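PDB 4NHF: TrwG protein from Bartonella grahamii, which probably serves as a VirB8-like inner-membrane component of a type IV secretion system, this chain being its soluble domain. Local coordinates for residues E57-D62 against N91-V96; Q126-S129 against T133-P136; T71-A76 against L159-G164; E42-Y47 against Y146-A151; S109-G114 against T119-T124. All coordinates share one frame; numbering follows the deposited sequence.

Contact 1 (E57-D62 against N91-V96); sequences ENYDYD and NARDKV. With CA (calcium ion), chain G.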
# COMPACT_ATOMS: atom_id res chain seq x y z
N GLU A 57 -1.95 7.52 9.10
CA GLU A 57 -1.06 8.21 10.02
C GLU A 57 0.21 8.67 9.34
O GLU A 57 0.91 9.49 9.87
CB GLU A 57 -0.75 7.32 11.24
CG GLU A 57 -1.98 6.99 12.11
CD GLU A 57 -2.61 8.18 12.81
OE1 GLU A 57 -1.98 9.23 12.97
OE2 GLU A 57 -3.77 8.06 13.20
N ASN A 58 0.49 8.15 8.14
CA ASN A 58 1.67 8.55 7.34
C ASN A 58 1.49 9.98 6.81
O ASN A 58 0.38 10.37 6.52
CB ASN A 58 1.79 7.60 6.13
CG ASN A 58 3.11 7.76 5.36
OD1 ASN A 58 4.20 7.74 5.95
ND2 ASN A 58 3.02 7.94 4.09
N TYR A 59 2.58 10.76 6.67
CA TYR A 59 2.50 11.97 5.85
C TYR A 59 3.71 11.98 4.95
O TYR A 59 4.83 11.89 5.47
CB TYR A 59 2.50 13.29 6.67
CG TYR A 59 2.40 14.44 5.74
CD1 TYR A 59 1.19 14.78 5.15
CD2 TYR A 59 3.53 15.10 5.33
CE1 TYR A 59 1.12 15.76 4.21
CE2 TYR A 59 3.47 16.10 4.41
CZ TYR A 59 2.26 16.46 3.86
OH TYR A 59 2.23 17.51 2.95
N ASP A 60 3.49 12.01 3.63
CA ASP A 60 4.56 12.08 2.64
C ASP A 60 3.96 12.88 1.51
O ASP A 60 2.98 12.44 0.92
CB ASP A 60 4.97 10.67 2.17
CG ASP A 60 6.21 10.67 1.23
OD1 ASP A 60 6.49 11.70 0.56
OD2 ASP A 60 6.86 9.56 1.11
N TYR A 61 4.49 14.07 1.24
CA TYR A 61 3.96 14.92 0.17
C TYR A 61 3.78 14.10 -1.14
O TYR A 61 2.82 14.29 -1.89
CB TYR A 61 4.93 16.11 -0.05
CG TYR A 61 4.43 17.11 -1.06
CD1 TYR A 61 3.35 17.94 -0.76
CD2 TYR A 61 4.98 17.18 -2.33
CE1 TYR A 61 2.86 18.84 -1.69
CE2 TYR A 61 4.49 18.07 -3.27
CZ TYR A 61 3.42 18.89 -2.94
OH TYR A 61 2.91 19.79 -3.87
N ASP A 62 4.70 13.19 -1.42
CA ASP A 62 4.72 12.53 -2.71
C ASP A 62 3.60 11.44 -2.74
O ASP A 62 3.18 11.07 -3.79
CB ASP A 62 6.06 11.85 -2.92
CG ASP A 62 7.18 12.79 -3.29
OD1 ASP A 62 6.93 14.01 -3.42
OD2 ASP A 62 8.32 12.25 -3.51
N ASN A 91 -4.95 24.93 9.73
CA ASN A 91 -3.95 23.97 10.21
C ASN A 91 -4.01 22.67 9.40
O ASN A 91 -3.61 21.63 9.90
CB ASN A 91 -4.15 23.64 11.70
N ALA A 92 -4.51 22.73 8.17
CA ALA A 92 -4.55 21.54 7.31
C ALA A 92 -3.13 20.95 7.17
O ALA A 92 -2.17 21.67 6.89
CB ALA A 92 -5.14 21.86 5.94
N ARG A 93 -3.03 19.64 7.38
CA ARG A 93 -1.72 18.98 7.48
C ARG A 93 -0.92 19.18 6.21
O ARG A 93 0.28 19.48 6.25
CB ARG A 93 -1.91 17.48 7.75
CG ARG A 93 -0.59 16.72 7.83
CD ARG A 93 -0.78 15.35 8.46
NE ARG A 93 -0.76 15.41 9.92
CZ ARG A 93 -0.92 14.35 10.71
NH1 ARG A 93 -1.14 13.14 10.20
NH2 ARG A 93 -0.89 14.50 12.01
N ASP A 94 -1.57 19.02 5.06
CA ASP A 94 -0.86 19.18 3.81
C ASP A 94 -0.40 20.63 3.56
O ASP A 94 0.67 20.83 2.99
CB ASP A 94 -1.69 18.64 2.65
CG ASP A 94 -3.03 19.31 2.53
OD1 ASP A 94 -3.53 19.90 3.53
OD2 ASP A 94 -3.55 19.25 1.40
N LYS A 95 -1.17 21.62 4.03
CA LYS A 95 -0.78 23.04 3.91
C LYS A 95 0.33 23.39 4.90
O LYS A 95 1.30 24.03 4.54
CB LYS A 95 -1.99 23.98 4.12
N VAL A 96 0.20 22.93 6.15
CA VAL A 96 1.20 23.20 7.17
C VAL A 96 2.54 22.51 6.86
O VAL A 96 3.56 23.16 6.83
CB VAL A 96 0.72 22.82 8.59
CG1 VAL A 96 1.83 23.01 9.61
CG2 VAL A 96 -0.48 23.68 9.00
CA CA G . 9.71 10.68 -2.36
O HOH W 1 0.13 10.88 11.88
O HOH W 2 -1.68 11.94 7.74
O HOH W 3 7.77 9.30 -1.38
O HOH W 4 8.78 11.61 -0.40
O HOH W 5 11.29 11.22 -4.02
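Y59 and R93 lie alongside each other, their side chains running in opposite directions. The ring of Y59 and the guanidinium of R93 are turned 74° apart, so there is no flat stack between them. What touches the ring is the aliphatic part of the arginine: Y59 CD1 sits 3.8 Å from R93 CG, with R93 CD next along the chain. The far end of the tyrosine reaches the start of helix 93-97, where Y59 OH comes within 3.6 Å of D94 CA; the hydroxyl itself is hydrogen-bonded to the carbonyl of S98.

R93 leaves its backbone with CG anti to N, then bends at chi3 (-84°), which carries the guanidinium back toward E57 and N58. It makes no direct bond there. Two waters fill in: one accepts from R93 NH1 at 3.1 Å and donates to both E57 O and E57 OE1, and the other accepts from R93 NH1 at 2.8 Å, in the guanidinium plane, with N58 O among the acceptors competing for its protons. The other carboxylate oxygen of E57 is taken by Y170.

Beyond Y59 the loop turns to metal. D60 OD1 accepts from D62 N at 3.1 Å, closing an Asx turn. D62 OD2 ligates the calcium ion at 2.4 Å, whereas D60 meets it through two of its waters, one donating to OD1 and one to OD2. Within the same chain, R102 forms a salt bridge with D60 OD2. D60 and D62 of the second subunit supply further ligands. The arrangement is that of a calcium site shared between two subunits, carried on the loop between helices 42-57 and 64-73, which packs through Y59 on the start of helix 93-97.

Contact 2 (Q126-S129 against T133-P136); sequences QLDS and TTGP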
# COMPACT_ATOMS: atom_id res chain seq x y z
N GLN A 126 8.27 12.67 13.21
CA GLN A 126 8.30 13.73 12.21
C GLN A 126 9.73 13.92 11.76
O GLN A 126 10.66 13.87 12.58
CB GLN A 126 7.74 15.06 12.74
CG GLN A 126 7.58 16.09 11.63
CD GLN A 126 6.53 17.16 11.91
OE1 GLN A 126 5.42 16.84 12.28
NE2 GLN A 126 6.87 18.44 11.71
N LEU A 127 9.92 14.10 10.46
CA LEU A 127 11.25 14.41 9.89
C LEU A 127 11.23 15.70 9.10
O LEU A 127 10.21 16.03 8.52
CB LEU A 127 11.68 13.28 8.94
CG LEU A 127 11.63 11.85 9.46
CD1 LEU A 127 11.81 10.89 8.29
CD2 LEU A 127 12.69 11.63 10.51
N ASP A 128 12.35 16.43 9.06
CA ASP A 128 12.39 17.69 8.36
C ASP A 128 12.71 17.46 6.87
O ASP A 128 12.82 16.32 6.40
CB ASP A 128 13.39 18.70 9.04
CG ASP A 128 14.87 18.27 8.94
OD1 ASP A 128 15.25 17.50 8.04
OD2 ASP A 128 15.68 18.74 9.77
N SER A 129 12.94 18.55 6.15
CA SER A 129 13.16 18.49 4.71
C SER A 129 14.50 17.88 4.36
O SER A 129 14.68 17.55 3.21
CB SER A 129 13.06 19.84 4.09
OG SER A 129 14.14 20.66 4.52
N THR A 133 15.36 13.99 12.21
CA THR A 133 14.22 13.88 13.11
C THR A 133 13.99 15.24 13.72
O THR A 133 14.94 15.94 14.03
CB THR A 133 14.42 12.82 14.23
OG1 THR A 133 15.50 13.20 15.09
CG2 THR A 133 14.74 11.45 13.65
N THR A 134 12.73 15.65 13.84
CA THR A 134 12.37 16.87 14.56
C THR A 134 11.41 16.40 15.60
O THR A 134 10.29 15.96 15.25
CB THR A 134 11.58 17.87 13.69
OG1 THR A 134 10.31 17.30 13.35
CG2 THR A 134 12.29 18.16 12.45
N GLY A 135 11.82 16.44 16.86
CA GLY A 135 10.93 16.03 17.93
C GLY A 135 11.03 14.56 18.30
O GLY A 135 11.56 13.73 17.56
N PRO A 136 10.55 14.23 19.50
CA PRO A 136 10.64 12.84 19.92
C PRO A 136 9.65 11.95 19.12
O PRO A 136 8.70 12.45 18.50
CB PRO A 136 10.27 12.92 21.41
CG PRO A 136 9.30 14.06 21.48
CD PRO A 136 9.84 15.07 20.49
O HOH W 6 7.91 13.28 16.07
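The backbone bond from T134 N to Q126 O, 3.0 Å long and almost straight at 175°, is the direct polar link here. It arrives from above the carbonyl plane of Q126, 36° out of it, and the same oxygen receives a CA-H...O contact from T133. L127 and T133 form a single beta bridge beside it.

Around this bond T134 uses both its branches. T134 CG2 lies against D128 CB at 3.6 Å, while T134 OG1 rests 3.4 Å from Q126 CG; with T134 OG1 set between its backbone N and carbonyl carbon (chi1 65°), the hydroxyl is turned to Q126 and the methyl to D128. One residue earlier, T133 CG2 meets L127 CD2 at 3.8 Å.

Further out, a water accepts from Q126 N at 2.9 Å and donates to P136 O, bridging the two segments where no direct bond joins them. The turn between the segments is held by D128 OD1, which accepts from the backbone N of both S130 and A132, and Q125 NE2 reaches G135 O. On its other edge L127 pairs with R102 of strand 102-112. With one direct bond, one water bridge and small methyl contacts at the surface, the end of strand 117-127 is held only lightly to the loop that leads into strand 138-148.

Contact 3 (T71-A76 against L159-G164); sequences TALLSA and LLNPLG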
# COMPACT_ATOMS: atom_id res chain seq x y z
N THR A 71 -7.28 6.00 2.75
CA THR A 71 -7.87 6.21 4.06
C THR A 71 -9.37 6.48 3.88
O THR A 71 -10.19 5.85 4.55
CB THR A 71 -7.19 7.39 4.84
OG1 THR A 71 -5.80 7.10 5.06
CG2 THR A 71 -7.89 7.61 6.22
N ALA A 72 -9.73 7.39 2.98
CA ALA A 72 -11.13 7.75 2.78
C ALA A 72 -11.94 6.53 2.37
O ALA A 72 -12.99 6.32 2.87
CB ALA A 72 -11.30 8.82 1.73
N LEU A 73 -11.44 5.75 1.42
CA LEU A 73 -12.16 4.58 0.91
C LEU A 73 -12.40 3.51 1.95
O LEU A 73 -13.42 2.80 1.94
CB LEU A 73 -11.33 3.99 -0.21
CG LEU A 73 -11.86 2.67 -0.73
CD1 LEU A 73 -12.94 2.95 -1.73
CD2 LEU A 73 -10.66 2.02 -1.37
N LEU A 74 -11.46 3.37 2.87
CA LEU A 74 -11.56 2.39 3.95
C LEU A 74 -12.36 2.85 5.20
O LEU A 74 -12.45 2.09 6.16
CB LEU A 74 -10.14 1.96 4.34
CG LEU A 74 -9.28 1.27 3.24
CD1 LEU A 74 -7.98 0.79 3.87
CD2 LEU A 74 -9.99 0.04 2.67
N SER A 75 -12.92 4.05 5.17
CA SER A 75 -13.55 4.66 6.33
C SER A 75 -15.05 4.82 6.09
O SER A 75 -15.47 5.29 5.00
CB SER A 75 -12.98 6.07 6.58
OG SER A 75 -11.56 6.12 6.84
N ALA A 76 -15.85 4.46 7.08
CA ALA A 76 -17.29 4.79 7.05
C ALA A 76 -17.48 6.34 6.96
O ALA A 76 -16.58 7.10 7.21
CB ALA A 76 -18.02 4.24 8.26
N LEU A 159 -11.20 -2.10 -6.67
CA LEU A 159 -9.86 -2.57 -6.97
C LEU A 159 -8.98 -2.39 -5.78
O LEU A 159 -8.07 -3.18 -5.61
CB LEU A 159 -9.28 -1.83 -8.18
CG LEU A 159 -7.92 -2.24 -8.80
CD1 LEU A 159 -7.99 -3.71 -9.21
CD2 LEU A 159 -7.59 -1.36 -9.98
N LEU A 160 -9.27 -1.39 -4.93
CA LEU A 160 -8.52 -1.09 -3.73
C LEU A 160 -9.17 -1.58 -2.41
O LEU A 160 -8.52 -1.55 -1.36
CB LEU A 160 -8.31 0.42 -3.60
CG LEU A 160 -7.39 1.05 -4.65
CD1 LEU A 160 -7.20 2.57 -4.46
CD2 LEU A 160 -6.05 0.31 -4.61
N ASN A 161 -10.39 -2.10 -2.47
CA ASN A 161 -11.10 -2.53 -1.24
C ASN A 161 -12.03 -3.64 -1.60
O ASN A 161 -13.26 -3.50 -1.50
CB ASN A 161 -11.87 -1.37 -0.63
CG ASN A 161 -12.38 -1.68 0.76
OD1 ASN A 161 -11.93 -2.62 1.40
ND2 ASN A 161 -13.32 -0.88 1.25
N PRO A 162 -11.47 -4.77 -2.00
CA PRO A 162 -12.31 -5.83 -2.51
C PRO A 162 -13.31 -6.42 -1.56
O PRO A 162 -14.33 -6.98 -2.00
CB PRO A 162 -11.28 -6.91 -2.85
CG PRO A 162 -10.11 -6.64 -1.97
CD PRO A 162 -10.05 -5.16 -2.04
N LEU A 163 -13.04 -6.41 -0.27
CA LEU A 163 -14.00 -6.93 0.71
C LEU A 163 -14.99 -5.92 1.33
O LEU A 163 -15.84 -6.31 2.15
CB LEU A 163 -13.21 -7.59 1.85
CG LEU A 163 -12.12 -8.60 1.43
CD1 LEU A 163 -11.40 -9.17 2.65
CD2 LEU A 163 -12.72 -9.74 0.60
N GLY A 164 -14.86 -4.65 0.97
CA GLY A 164 -15.53 -3.52 1.64
C GLY A 164 -15.20 -3.38 3.13
O GLY A 164 -16.10 -3.19 3.97
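L73 has its CG anti to the backbone N (chi1 173°), which swings its branches off the end of helix 64-73 toward L160 and N161. N161 does the same from the other side, CG anti to N at chi1 -169°, and the two side chains slide past each other in opposite directions. L73 CD2 is the methyl that does the touching: it lies 3.6 Å from L160 CB and 3.7 Å from N161 CB, fitting against both at once. The L73 and L160 side chains cross at about a right angle.

L74 brings a second methyl to the same asparagine. Its CD2 sits 3.5 Å from N161 CG and equally near N161 OD1, lying against an amide that makes no hydrogen bond to this helix end. Instead, N161 ND2 donates to F165 O at the start of strand 165-174. The loop also folds on itself as a type I turn, closed by G164 N to N161 O at 3.2 Å.

On the helix side, S75 OG donates to T71 O at 2.7 Å, from above the carbonyl plane, and also bonds Y52 OH of helix 42-57; L74 rests on Y52 as well. The 159-164 segment faces the dimer partner, with L160 packing on Q51 and P162 on Y47 of the second subunit. No hydrogen bond passes directly between the two segments, so the end of helix 64-73 meets the end of helix 155-160 through van der Waals packing, with a buried amide whose nitrogen is satisfied by the strand that follows.

Contact 4 (E42-Y47 against Y146-A151); sequences EVVDRY and YTYVGA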
# COMPACT_ATOMS: atom_id res chain seq x y z
N GLU A 42 -8.67 -13.31 12.06
CA GLU A 42 -7.66 -12.42 12.59
C GLU A 42 -6.52 -12.06 11.60
O GLU A 42 -6.06 -10.91 11.59
CB GLU A 42 -7.10 -12.92 13.93
CG GLU A 42 -6.26 -14.20 13.87
CD GLU A 42 -5.92 -14.70 15.28
OE1 GLU A 42 -5.29 -13.91 16.01
OE2 GLU A 42 -6.35 -15.84 15.69
N VAL A 43 -6.09 -13.02 10.77
CA VAL A 43 -5.01 -12.76 9.81
C VAL A 43 -5.42 -11.68 8.79
O VAL A 43 -4.68 -10.73 8.50
CB VAL A 43 -4.59 -14.10 9.14
CG1 VAL A 43 -3.71 -13.88 7.98
CG2 VAL A 43 -3.84 -14.95 10.15
N VAL A 44 -6.63 -11.80 8.30
CA VAL A 44 -7.16 -10.86 7.35
C VAL A 44 -7.44 -9.49 8.04
O VAL A 44 -7.09 -8.41 7.46
CB VAL A 44 -8.41 -11.43 6.65
CG1 VAL A 44 -9.13 -10.41 5.79
CG2 VAL A 44 -8.08 -12.70 5.81
N ASP A 45 -8.01 -9.49 9.26
CA ASP A 45 -8.25 -8.24 9.98
C ASP A 45 -6.96 -7.47 10.21
O ASP A 45 -6.93 -6.29 10.00
CB ASP A 45 -8.92 -8.43 11.33
CG ASP A 45 -10.34 -9.01 11.24
OD1 ASP A 45 -10.99 -9.04 10.18
OD2 ASP A 45 -10.83 -9.30 12.30
N ARG A 46 -5.91 -8.15 10.66
CA ARG A 46 -4.64 -7.53 10.91
C ARG A 46 -4.08 -6.90 9.65
O ARG A 46 -3.54 -5.78 9.70
CB ARG A 46 -3.65 -8.54 11.51
CG ARG A 46 -3.87 -8.82 12.99
CD ARG A 46 -2.74 -9.63 13.65
NE ARG A 46 -2.88 -9.38 15.11
CZ ARG A 46 -3.64 -10.11 15.92
NH1 ARG A 46 -3.74 -9.80 17.21
NH2 ARG A 46 -4.28 -11.21 15.45
N TYR A 47 -4.16 -7.61 8.51
CA TYR A 47 -3.80 -7.00 7.24
C TYR A 47 -4.42 -5.62 7.01
O TYR A 47 -3.70 -4.60 6.79
CB TYR A 47 -4.12 -7.93 6.04
CG TYR A 47 -3.77 -7.26 4.74
CD1 TYR A 47 -2.44 -7.17 4.31
CD2 TYR A 47 -4.76 -6.70 3.97
CE1 TYR A 47 -2.13 -6.51 3.14
CE2 TYR A 47 -4.44 -6.03 2.80
CZ TYR A 47 -3.13 -5.95 2.38
OH TYR A 47 -2.84 -5.32 1.22
N TYR A 146 -14.43 -1.80 13.42
CA TYR A 146 -14.41 -2.11 12.02
C TYR A 146 -15.35 -3.23 11.65
O TYR A 146 -15.79 -4.01 12.50
CB TYR A 146 -13.01 -2.50 11.57
CG TYR A 146 -12.53 -3.81 12.20
CD1 TYR A 146 -12.03 -3.82 13.50
CD2 TYR A 146 -12.69 -5.05 11.54
CE1 TYR A 146 -11.57 -5.00 14.10
CE2 TYR A 146 -12.21 -6.24 12.11
CZ TYR A 146 -11.67 -6.21 13.40
OH TYR A 146 -11.23 -7.37 13.99
N THR A 147 -15.66 -3.29 10.36
CA THR A 147 -16.47 -4.38 9.80
C THR A 147 -16.11 -4.54 8.33
O THR A 147 -15.18 -3.87 7.84
CB THR A 147 -17.96 -4.12 10.00
OG1 THR A 147 -18.67 -5.35 9.76
CG2 THR A 147 -18.45 -3.02 9.04
N TYR A 148 -16.75 -5.45 7.62
CA TYR A 148 -16.65 -5.53 6.19
C TYR A 148 -18.00 -5.57 5.58
O TYR A 148 -18.90 -6.37 6.05
CB TYR A 148 -15.90 -6.76 5.75
CG TYR A 148 -14.53 -6.99 6.33
CD1 TYR A 148 -14.38 -7.41 7.64
CD2 TYR A 148 -13.41 -6.84 5.53
CE1 TYR A 148 -13.13 -7.71 8.15
CE2 TYR A 148 -12.16 -7.12 6.01
CZ TYR A 148 -12.01 -7.53 7.32
OH TYR A 148 -10.74 -7.81 7.79
N VAL A 149 -18.22 -4.76 4.54
CA VAL A 149 -19.58 -4.60 3.97
C VAL A 149 -19.85 -5.18 2.58
O VAL A 149 -20.98 -5.11 2.12
CB VAL A 149 -20.05 -3.14 3.99
CG1 VAL A 149 -20.07 -2.70 5.45
CG2 VAL A 149 -19.11 -2.22 3.16
N GLY A 150 -18.85 -5.79 1.95
CA GLY A 150 -18.95 -6.30 0.59
C GLY A 150 -18.28 -5.36 -0.41
O GLY A 150 -18.02 -4.18 -0.15
N ALA A 151 -17.97 -5.90 -1.57
CA ALA A 151 -17.17 -5.16 -2.54
C ALA A 151 -17.94 -3.93 -3.00
O ALA A 151 -19.10 -4.02 -3.25
CB ALA A 151 -16.88 -6.03 -3.72
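Both hydroxyls of Y146 and Y148 donate to one carboxylate, that of D45. Y148 OH reaches D45 OD1 at 2.7 Å and Y146 OH reaches D45 OD2 at 2.6 Å, so each carboxylate oxygen takes one phenol. The two approaches differ. Y148 comes in on the anti side of OD1, close to the carboxylate plane, and its ring is only 27° from that plane; Y146 comes from above OD2, with its ring turned 76° away. D45 points its CG anti to the carbonyl carbon (chi1 -65°), holding the group out from helix 42-57 toward the strand.

Beside this pair V44 CG1 packs 3.7 Å from Y148 OH. Y40 and F165 meet the Y148 ring edge to face, and L112 covers D45 and Y146. On the same helix R46 NH2 makes a 2.9 Å salt bridge to E42 OE1, its hydrogen bond weak in angle, while R46 NH1 donates to I110 O.

The short helix and strand segments have axes 10.8 Å apart, and long tyrosines span that gap. The two bonds tie the start of helix 42-57 to the end of strand 138-148, and such neutral donors would be expected to stabilise the buried negative charge.

Contact 5 (S109-G114 against T119-T124); sequences SIQLNG and TVRFTT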
# COMPACT_ATOMS: atom_id res chain seq x y z
N SER A 109 2.06 -3.23 17.47
CA SER A 109 1.23 -4.40 17.82
C SER A 109 -0.22 -4.12 17.53
O SER A 109 -0.65 -3.00 17.49
CB SER A 109 1.42 -4.83 19.30
OG SER A 109 0.79 -3.92 20.17
N ILE A 110 -0.97 -5.18 17.32
CA ILE A 110 -2.36 -5.06 16.94
C ILE A 110 -3.12 -6.09 17.78
O ILE A 110 -2.85 -7.28 17.68
CB ILE A 110 -2.59 -5.37 15.43
CG1 ILE A 110 -1.90 -4.32 14.54
CG2 ILE A 110 -4.06 -5.43 15.16
CD1 ILE A 110 -1.87 -4.71 13.05
N GLN A 111 -4.04 -5.63 18.60
CA GLN A 111 -4.89 -6.53 19.37
C GLN A 111 -6.30 -6.48 18.84
O GLN A 111 -6.81 -5.41 18.62
CB GLN A 111 -4.92 -6.20 20.87
CG GLN A 111 -3.58 -6.24 21.57
CD GLN A 111 -2.70 -5.05 21.19
OE1 GLN A 111 -3.12 -3.88 21.21
NE2 GLN A 111 -1.45 -5.35 20.82
N LEU A 112 -6.94 -7.64 18.74
CA LEU A 112 -8.34 -7.75 18.37
C LEU A 112 -9.20 -8.29 19.51
O LEU A 112 -8.78 -9.21 20.20
CB LEU A 112 -8.46 -8.77 17.23
CG LEU A 112 -7.57 -8.63 16.01
CD1 LEU A 112 -7.98 -9.70 15.04
CD2 LEU A 112 -7.73 -7.26 15.43
N ASN A 113 -10.42 -7.81 19.66
CA ASN A 113 -11.38 -8.53 20.53
C ASN A 113 -12.38 -9.45 19.82
O ASN A 113 -13.30 -9.95 20.43
CB ASN A 113 -12.15 -7.59 21.42
CG ASN A 113 -13.32 -6.94 20.73
OD1 ASN A 113 -13.50 -7.04 19.48
ND2 ASN A 113 -14.13 -6.23 21.52
N GLY A 114 -12.22 -9.66 18.52
CA GLY A 114 -13.05 -10.62 17.80
C GLY A 114 -14.51 -10.23 17.58
O GLY A 114 -15.24 -11.02 16.96
N THR A 119 -7.25 -2.62 18.95
CA THR A 119 -6.32 -1.60 19.39
C THR A 119 -5.07 -1.75 18.57
O THR A 119 -4.58 -2.91 18.40
CB THR A 119 -6.03 -1.86 20.86
OG1 THR A 119 -7.27 -1.87 21.54
CG2 THR A 119 -5.21 -0.81 21.44
N VAL A 120 -4.53 -0.62 18.06
CA VAL A 120 -3.26 -0.64 17.37
C VAL A 120 -2.28 0.28 18.09
O VAL A 120 -2.51 1.46 18.20
CB VAL A 120 -3.37 -0.23 15.89
CG1 VAL A 120 -2.01 -0.27 15.24
CG2 VAL A 120 -4.31 -1.15 15.12
N ARG A 121 -1.18 -0.30 18.55
CA ARG A 121 -0.10 0.44 19.18
C ARG A 121 0.95 0.81 18.11
O ARG A 121 1.48 -0.05 17.41
CB ARG A 121 0.46 -0.36 20.35
CG ARG A 121 -0.66 -0.60 21.38
CD ARG A 121 -0.38 -1.47 22.63
NE ARG A 121 -1.68 -1.82 23.31
CZ ARG A 121 -2.15 -1.22 24.39
NH1 ARG A 121 -1.45 -0.34 25.05
NH2 ARG A 121 -3.31 -1.58 24.87
N PHE A 122 1.22 2.09 17.94
CA PHE A 122 2.14 2.53 16.91
C PHE A 122 2.94 3.75 17.33
O PHE A 122 2.59 4.40 18.32
CB PHE A 122 1.39 2.77 15.60
CG PHE A 122 0.42 3.92 15.63
CD1 PHE A 122 -0.84 3.76 16.12
CD2 PHE A 122 0.80 5.17 15.15
CE1 PHE A 122 -1.73 4.79 16.13
CE2 PHE A 122 -0.09 6.22 15.17
CZ PHE A 122 -1.36 6.05 15.64
N THR A 123 4.05 4.00 16.65
CA THR A 123 4.79 5.30 16.82
C THR A 123 4.82 6.09 15.53
O THR A 123 4.80 5.52 14.41
CB THR A 123 6.28 5.13 17.16
OG1 THR A 123 6.87 4.36 16.12
CG2 THR A 123 6.46 4.46 18.41
N THR A 124 4.87 7.40 15.70
CA THR A 124 5.10 8.29 14.60
C THR A 124 6.34 9.16 14.88
O THR A 124 6.67 9.42 16.05
CB THR A 124 3.90 9.20 14.31
OG1 THR A 124 3.59 9.99 15.44
CG2 THR A 124 2.72 8.40 13.93
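Four backbone hydrogen bonds pair S109 with R121 and Q111 with T119. In the first pair S109 N donates to R121 O at 3.2 Å, and R121 N returns a bond to S109 O at 2.9 Å. In the second, Q111 N to T119 O and T119 N to Q111 O are both 2.8 Å. I110 and V120 form the non-hydrogen-bonded pair in the middle.

These are the strands of an antiparallel beta hairpin, 102-112 and 117-127, at one edge of the chain's four-stranded sheet; the axes of the paired segments are 4.8 Å apart.

Polar side chains gather on the S109, Q111, T119 and R121 face. Q111 bends at chi2 (73°), folding its amide back over the strand: NE2 donates to S109 OG at 2.7 Å, and OE1 accepts from R121 NE at 3.3 Å. That nitrogen meets OE1 from above the amide's carbonyl plane, while OE1 lies in the plane of the guanidinium.

Apolar contact belongs to the other face, where I110 and V120 lie side by side, I110 CG1 4.0 Å from V120 CG2. I110 also packs on N50 of helix 42-57 and on L159 of the second subunit.

Contact 4 is the buried one, contacts 1 and 3 are partly buried, and contacts 2 and 5 lie at the surface. Contacts 2 and 5 share strand 117-127 with centres about 24 Å apart: four backbone bonds join the strands in contact 5, a single one in contact 2. Contacts 3 and 4 are neighbours, about 10 Å between centres, joined where L163 and G164 pair with G150 and V149; one is methyl packing, the other a carboxylate held by phenols. Contact 4 also touches contact 5 through R46 and I110. Contact 1 combines Y59-R93 packing, bridging waters and a calcium site on one segment; its E57 packs on F122 of contact 5. Contacts 1, 3, 4 and 5 all reach the second subunit.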